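Local coordinates for putative alcohol dehydrogenase (Sinorhizobium meliloti, PDB 4J6F), which belongs to the medium-chain dehydrogenase/reductase family and may act as an NAD(P)-dependent alcohol dehydrogenase, possibly zinc-binding, at residues Ser221-Arg230 / Tyr342-Leu351. Numbering follows the deposited sequence.
Sequences SAIIQLARAR and YIEEKKIRPL
Gln225, on the helix 218-229 that follows the first strand of the Rossmann-type parallel sheet, grips the backbone of Arg349 in the loop leading from helix 333-344 into strand 352-357. Its side-chain amide pairs with both polar backbone atoms of that residue: Arg349 N donates to Gln225 OE1 (2.8 Å), tilted 24° from the carbonyl plane, while Gln225 NE2 donates to Arg349 O at 168°, in the carbonyl plane. With CG anti to its carbonyl carbon (chi1 -68°) and extended beyond, Gln225 reaches the loop. Shortened to an alanine, this position would lose both bonds, and the loop would probably shift. Arg349 NH2 hydrogen-bonds to Asp248 O.

Apolar contacts lie beside the amide and, toward the helix end, round Tyr342. Ile348 CG2 meets Gln225 CB at 3.6 Å, and Leu351 CD1 lies 3.9 Å from Ser221 CB; Tyr192 adjoins both loop side chains. Ala229 CB makes a CH-pi contact over one face of the Tyr342 ring, 3.9 Å from its centroid, and Leu226 CD2 approaches obliquely.

Two waters complete the seam. One donates to Gln225 O and Lys347 O. Arg230, held by Leu204 O and Glu200, gives its NE to the other, which accepts from Tyr342 OH and donates to Leu226 O (2.8 Å).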
ATOM      1  N   SER A 221      -0.901 -12.758  17.756  1.00 30.27           N
ATOM      2  CA  SER A 221      -1.840 -13.735  18.285  1.00 31.69           C
ATOM      3  C   SER A 221      -3.260 -13.342  17.973  1.00 31.22           C
ATOM      4  O   SER A 221      -4.073 -14.192  17.623  1.00 33.61           O
ATOM      5  CB  SER A 221      -1.675 -13.858  19.789  1.00 34.68           C
ATOM      6  OG  SER A 221      -0.422 -14.443  20.073  1.00 39.28           O
ATOM      7  N   ALA A 222      -3.552 -12.052  18.094  1.00 27.82           N
ATOM      8  CA  ALA A 222      -4.905 -11.584  17.923  1.00 27.66           C
ATOM      9  C   ALA A 222      -5.307 -11.834  16.494  1.00 27.78           C
ATOM     10  O   ALA A 222      -6.388 -12.355  16.224  1.00 30.53           O
ATOM     11  CB  ALA A 222      -5.006 -10.105  18.258  1.00 28.38           C
ATOM     12  N   ILE A 223      -4.419 -11.490  15.574  1.00 25.47           N
ATOM     13  CA  ILE A 223      -4.723 -11.655  14.180  1.00 25.93           C
ATOM     14  C   ILE A 223      -5.016 -13.105  13.847  1.00 29.11           C
ATOM     15  O   ILE A 223      -5.925 -13.378  13.065  1.00 31.99           O
ATOM     16  CB  ILE A 223      -3.631 -11.070  13.291  1.00 24.81           C
ATOM     17  CG1 ILE A 223      -3.896  -9.590  13.136  1.00 23.52           C
ATOM     18  CG2 ILE A 223      -3.651 -11.715  11.914  1.00 26.01           C
ATOM     19  CD1 ILE A 223      -2.687  -8.832  12.707  1.00 24.38           C
ATOM     20  N   ILE A 224      -4.276 -14.028  14.455  1.00 29.27           N
ATOM     21  CA  ILE A 224      -4.546 -15.452  14.274  1.00 32.03           C
ATOM     22  C   ILE A 224      -5.984 -15.806  14.682  1.00 32.47           C
ATOM     23  O   ILE A 224      -6.706 -16.479  13.938  1.00 35.03           O
ATOM     24  CB  ILE A 224      -3.507 -16.321  15.011  1.00 34.53           C
ATOM     25  CG1 ILE A 224      -2.130 -16.076  14.390  1.00 34.89           C
ATOM     26  CG2 ILE A 224      -3.883 -17.810  14.968  1.00 34.35           C
ATOM     27  CD1 ILE A 224      -0.988 -16.730  15.129  1.00 35.39           C
ATOM     28  N   GLN A 225      -6.402 -15.328  15.845  1.00 30.47           N
ATOM     29  CA  GLN A 225      -7.776 -15.540  16.297  1.00 30.12           C
ATOM     30  C   GLN A 225      -8.775 -14.807  15.405  1.00 29.27           C
ATOM     31  O   GLN A 225      -9.751 -15.407  14.931  1.00 30.63           O
ATOM     32  CB  GLN A 225      -7.962 -15.131  17.759  1.00 28.35           C
ATOM     33  CG  GLN A 225      -7.237 -16.001  18.772  1.00 27.98           C
ATOM     34  CD  GLN A 225      -7.885 -15.915  20.133  1.00 30.02           C
ATOM     35  OE1 GLN A 225      -8.860 -16.629  20.411  1.00 31.51           O
ATOM     36  NE2 GLN A 225      -7.366 -15.031  20.994  1.00 29.65           N
ATOM     37  N   LEU A 226      -8.523 -13.527  15.145  1.00 25.64           N
ATOM     38  CA  LEU A 226      -9.457 -12.764  14.335  1.00 24.42           C
ATOM     39  C   LEU A 226      -9.577 -13.333  12.921  1.00 24.81           C
ATOM     40  O   LEU A 226     -10.659 -13.345  12.352  1.00 25.72           O
ATOM     41  CB  LEU A 226      -9.097 -11.289  14.324  1.00 23.08           C
ATOM     42  CG  LEU A 226      -9.101 -10.587  15.681  1.00 23.32           C
ATOM     43  CD1 LEU A 226      -8.395  -9.256  15.530  1.00 24.65           C
ATOM     44  CD2 LEU A 226     -10.497 -10.362  16.224  1.00 22.92           C
ATOM     45  N   ALA A 227      -8.481 -13.836  12.364  1.00 24.30           N
ATOM     46  CA  ALA A 227      -8.542 -14.530  11.080  1.00 25.15           C
ATOM     47  C   ALA A 227      -9.550 -15.687  11.119  1.00 27.85           C
ATOM     48  O   ALA A 227     -10.384 -15.841  10.216  1.00 27.84           O
ATOM     49  CB  ALA A 227      -7.172 -15.045  10.685  1.00 24.70           C
ATOM     50  N   ARG A 228      -9.477 -16.498  12.173  1.00 28.72           N
ATOM     51  CA  ARG A 228     -10.396 -17.609  12.313  1.00 29.67           C
ATOM     52  C   ARG A 228     -11.834 -17.110  12.434  1.00 31.16           C
ATOM     53  O   ARG A 228     -12.740 -17.647  11.808  1.00 30.73           O
ATOM     54  CB  ARG A 228     -10.013 -18.460  13.513  1.00 29.57           C
ATOM     55  CG  ARG A 228      -8.827 -19.356  13.260  1.00 29.08           C
ATOM     56  CD  ARG A 228      -9.158 -20.370  12.184  1.00 29.87           C
ATOM     57  NE  ARG A 228      -8.009 -21.223  11.907  1.00 30.28           N
ATOM     58  CZ  ARG A 228      -7.911 -22.060  10.886  1.00 30.51           C
ATOM     59  NH1 ARG A 228      -8.901 -22.172  10.011  1.00 31.32           N
ATOM     60  NH2 ARG A 228      -6.808 -22.777  10.738  1.00 30.97           N
ATOM     61  N   ALA A 229     -12.014 -16.045  13.211  1.00 33.27           N
ATOM     62  CA  ALA A 229     -13.332 -15.468  13.488  1.00 34.75           C
ATOM     63  C   ALA A 229     -14.102 -15.073  12.240  1.00 36.49           C
ATOM     64  O   ALA A 229     -15.327 -15.026  12.267  1.00 39.16           O
ATOM     65  CB  ALA A 229     -13.191 -14.263  14.406  1.00 33.89           C
ATOM     66  N   ARG A 230     -13.386 -14.777  11.158  1.00 35.63           N
ATOM     67  CA  ARG A 230     -14.019 -14.283   9.936  1.00 33.59           C
ATOM     68  C   ARG A 230     -13.938 -15.320   8.805  1.00 34.17           C
ATOM     69  O   ARG A 230     -14.365 -15.059   7.682  1.00 33.81           O
ATOM     70  CB  ARG A 230     -13.442 -12.903   9.544  1.00 30.65           C
ATOM     71  CG  ARG A 230     -12.249 -12.937   8.605  1.00 29.66           C
ATOM     72  CD  ARG A 230     -11.341 -11.717   8.632  1.00 28.76           C
ATOM     73  NE  ARG A 230     -11.878 -10.508   9.252  1.00 29.45           N
ATOM     74  CZ  ARG A 230     -11.934  -9.308   8.670  1.00 28.16           C
ATOM     75  NH1 ARG A 230     -11.522  -9.142   7.424  1.00 27.14           N
ATOM     76  NH2 ARG A 230     -12.408  -8.263   9.341  1.00 26.79           N
ATOM     77  N   TYR A 342     -17.374 -10.211  19.162  1.00 36.26           N
ATOM     78  CA  TYR A 342     -16.545 -11.422  19.107  1.00 36.78           C
ATOM     79  C   TYR A 342     -16.301 -12.014  20.489  1.00 36.43           C
ATOM     80  O   TYR A 342     -16.441 -13.231  20.702  1.00 36.11           O
ATOM     81  CB  TYR A 342     -15.185 -11.134  18.471  1.00 37.48           C
ATOM     82  CG  TYR A 342     -15.137 -11.117  16.958  1.00 38.13           C
ATOM     83  CD1 TYR A 342     -16.124 -11.733  16.187  1.00 39.23           C
ATOM     84  CD2 TYR A 342     -14.073 -10.505  16.296  1.00 38.91           C
ATOM     85  CE1 TYR A 342     -16.066 -11.713  14.798  1.00 39.74           C
ATOM     86  CE2 TYR A 342     -14.000 -10.488  14.907  1.00 41.26           C
ATOM     87  CZ  TYR A 342     -15.000 -11.093  14.166  1.00 40.78           C
ATOM     88  OH  TYR A 342     -14.923 -11.079  12.802  1.00 41.69           O
ATOM     89  N   ILE A 343     -15.904 -11.145  21.415  1.00 35.69           N
ATOM     90  CA  ILE A 343     -15.731 -11.528  22.810  1.00 35.64           C
ATOM     91  C   ILE A 343     -16.995 -12.196  23.355  1.00 38.08           C
ATOM     92  O   ILE A 343     -16.908 -13.268  23.970  1.00 39.12           O
ATOM     93  CB  ILE A 343     -15.348 -10.325  23.685  1.00 34.59           C
ATOM     94  CG1 ILE A 343     -13.909  -9.879  23.383  1.00 32.76           C
ATOM     95  CG2 ILE A 343     -15.500 -10.688  25.151  1.00 36.52           C
ATOM     96  CD1 ILE A 343     -13.596  -8.440  23.753  1.00 31.08           C
ATOM     97  N   GLU A 344     -18.155 -11.578  23.097  1.00 39.10           N
ATOM     98  CA  GLU A 344     -19.441 -12.055  23.632  1.00 40.21           C
ATOM     99  C   GLU A 344     -19.862 -13.388  23.059  1.00 42.09           C
ATOM    100  O   GLU A 344     -20.197 -14.296  23.802  1.00 41.77           O
ATOM    101  CB  GLU A 344     -20.535 -11.019  23.448  1.00 41.36           C
ATOM    102  CG  GLU A 344     -20.389  -9.835  24.393  1.00 44.46           C
ATOM    103  CD  GLU A 344     -21.429  -8.760  24.150  1.00 48.84           C
ATOM    104  OE1 GLU A 344     -21.680  -7.922  25.053  1.00 47.02           O
ATOM    105  OE2 GLU A 344     -22.000  -8.761  23.039  1.00 53.56           O
ATOM    106  N   GLU A 345     -19.809 -13.512  21.736  1.00 47.57           N
ATOM    107  CA  GLU A 345     -20.123 -14.770  21.042  1.00 48.62           C
ATOM    108  C   GLU A 345     -19.029 -15.824  21.223  1.00 44.11           C
ATOM    109  O   GLU A 345     -19.129 -16.916  20.676  1.00 43.48           O
ATOM    110  CB  GLU A 345     -20.339 -14.512  19.547  1.00 53.12           C
ATOM    111  CG  GLU A 345     -21.506 -13.592  19.217  1.00 62.26           C
ATOM    112  CD  GLU A 345     -21.404 -12.964  17.829  1.00 78.05           C
ATOM    113  OE1 GLU A 345     -20.514 -13.348  17.031  1.00 85.16           O
ATOM    114  OE2 GLU A 345     -22.222 -12.070  17.530  1.00 85.18           O
ATOM    115  N   LYS A 346     -17.990 -15.484  21.983  1.00 43.30           N
ATOM    116  CA  LYS A 346     -16.809 -16.344  22.179  1.00 45.11           C
ATOM    117  C   LYS A 346     -16.141 -16.851  20.882  1.00 44.57           C
ATOM    118  O   LYS A 346     -15.705 -18.002  20.806  1.00 44.03           O
ATOM    119  CB  LYS A 346     -17.128 -17.504  23.133  1.00 46.45           C
ATOM    120  CG  LYS A 346     -17.307 -17.073  24.580  1.00 48.60           C
ATOM    121  CD  LYS A 346     -17.679 -18.245  25.473  1.00 51.72           C
ATOM    122  CE  LYS A 346     -18.224 -17.774  26.810  1.00 57.75           C
ATOM    123  NZ  LYS A 346     -17.197 -17.094  27.655  1.00 62.01           N
ATOM    124  N   LYS A 347     -16.060 -15.989  19.869  1.00 42.78           N
ATOM    125  CA  LYS A 347     -15.391 -16.358  18.626  1.00 41.73           C
ATOM    126  C   LYS A 347     -13.886 -16.167  18.779  1.00 39.67           C
ATOM    127  O   LYS A 347     -13.116 -16.717  18.007  1.00 41.74           O
ATOM    128  CB  LYS A 347     -15.925 -15.575  17.417  1.00 42.43           C
ATOM    129  CG  LYS A 347     -17.409 -15.761  17.147  1.00 46.60           C
ATOM    130  CD  LYS A 347     -17.777 -15.509  15.689  1.00 52.85           C
ATOM    131  CE  LYS A 347     -19.164 -16.085  15.395  1.00 62.71           C
ATOM    132  NZ  LYS A 347     -19.562 -16.048  13.956  1.00 67.61           N
ATOM    133  N   ILE A 348     -13.477 -15.363  19.758  1.00 35.88           N
ATOM    134  CA  ILE A 348     -12.074 -15.302  20.198  1.00 32.77           C
ATOM    135  C   ILE A 348     -12.004 -15.562  21.706  1.00 32.50           C
ATOM    136  O   ILE A 348     -13.024 -15.466  22.388  1.00 33.33           O
ATOM    137  CB  ILE A 348     -11.394 -13.955  19.871  1.00 29.82           C
ATOM    138  CG1 ILE A 348     -12.165 -12.789  20.509  1.00 29.70           C
ATOM    139  CG2 ILE A 348     -11.224 -13.804  18.370  1.00 28.93           C
ATOM    140  CD1 ILE A 348     -11.574 -11.415  20.264  1.00 28.03           C
ATOM    141  N   ARG A 349     -10.817 -15.894  22.217  1.00 31.01           N
ATOM    142  CA  ARG A 349     -10.650 -16.182  23.646  1.00 31.77           C
ATOM    143  C   ARG A 349      -9.453 -15.448  24.293  1.00 31.70           C
ATOM    144  O   ARG A 349      -8.472 -15.121  23.615  1.00 31.66           O
ATOM    145  CB  ARG A 349     -10.609 -17.701  23.896  1.00 32.59           C
ATOM    146  CG  ARG A 349      -9.446 -18.445  23.250  1.00 32.60           C
ATOM    147  CD  ARG A 349      -9.474 -19.925  23.602  1.00 32.35           C
ATOM    148  NE  ARG A 349      -8.329 -20.659  23.055  1.00 32.23           N
ATOM    149  CZ  ARG A 349      -7.182 -20.867  23.707  1.00 32.38           C
ATOM    150  NH1 ARG A 349      -7.011 -20.379  24.933  1.00 32.26           N
ATOM    151  NH2 ARG A 349      -6.192 -21.555  23.138  1.00 32.25           N
ATOM    152  N   PRO A 350      -9.529 -15.180  25.609  1.00 31.69           N
ATOM    153  CA  PRO A 350      -8.441 -14.418  26.229  1.00 31.87           C
ATOM    154  C   PRO A 350      -7.168 -15.242  26.347  1.00 33.63           C
ATOM    155  O   PRO A 350      -7.228 -16.433  26.623  1.00 36.31           O
ATOM    156  CB  PRO A 350      -8.991 -14.094  27.616  1.00 30.81           C
ATOM    157  CG  PRO A 350      -9.884 -15.255  27.920  1.00 31.58           C
ATOM    158  CD  PRO A 350     -10.511 -15.644  26.607  1.00 31.81           C
ATOM    159  N   LEU A 351      -6.024 -14.606  26.139  1.00 32.96           N
ATOM    160  CA  LEU A 351      -4.743 -15.281  26.264  1.00 33.54           C
ATOM    161  C   LEU A 351      -3.934 -14.658  27.397  1.00 34.60           C
ATOM    162  O   LEU A 351      -3.216 -13.675  27.206  1.00 34.51           O
ATOM    163  CB  LEU A 351      -3.988 -15.201  24.940  1.00 34.05           C
ATOM    164  CG  LEU A 351      -4.787 -15.704  23.740  1.00 35.32           C
ATOM    165  CD1 LEU A 351      -4.103 -15.354  22.431  1.00 33.30           C
ATOM    166  CD2 LEU A 351      -5.020 -17.208  23.872  1.00 36.94           C
TER
HETATM  167  O   HOH W   1     -10.378 -17.381  16.894  1.00 49.16           O
HETATM  168  O   HOH W   2     -12.061 -11.005  11.824  1.00 26.18           O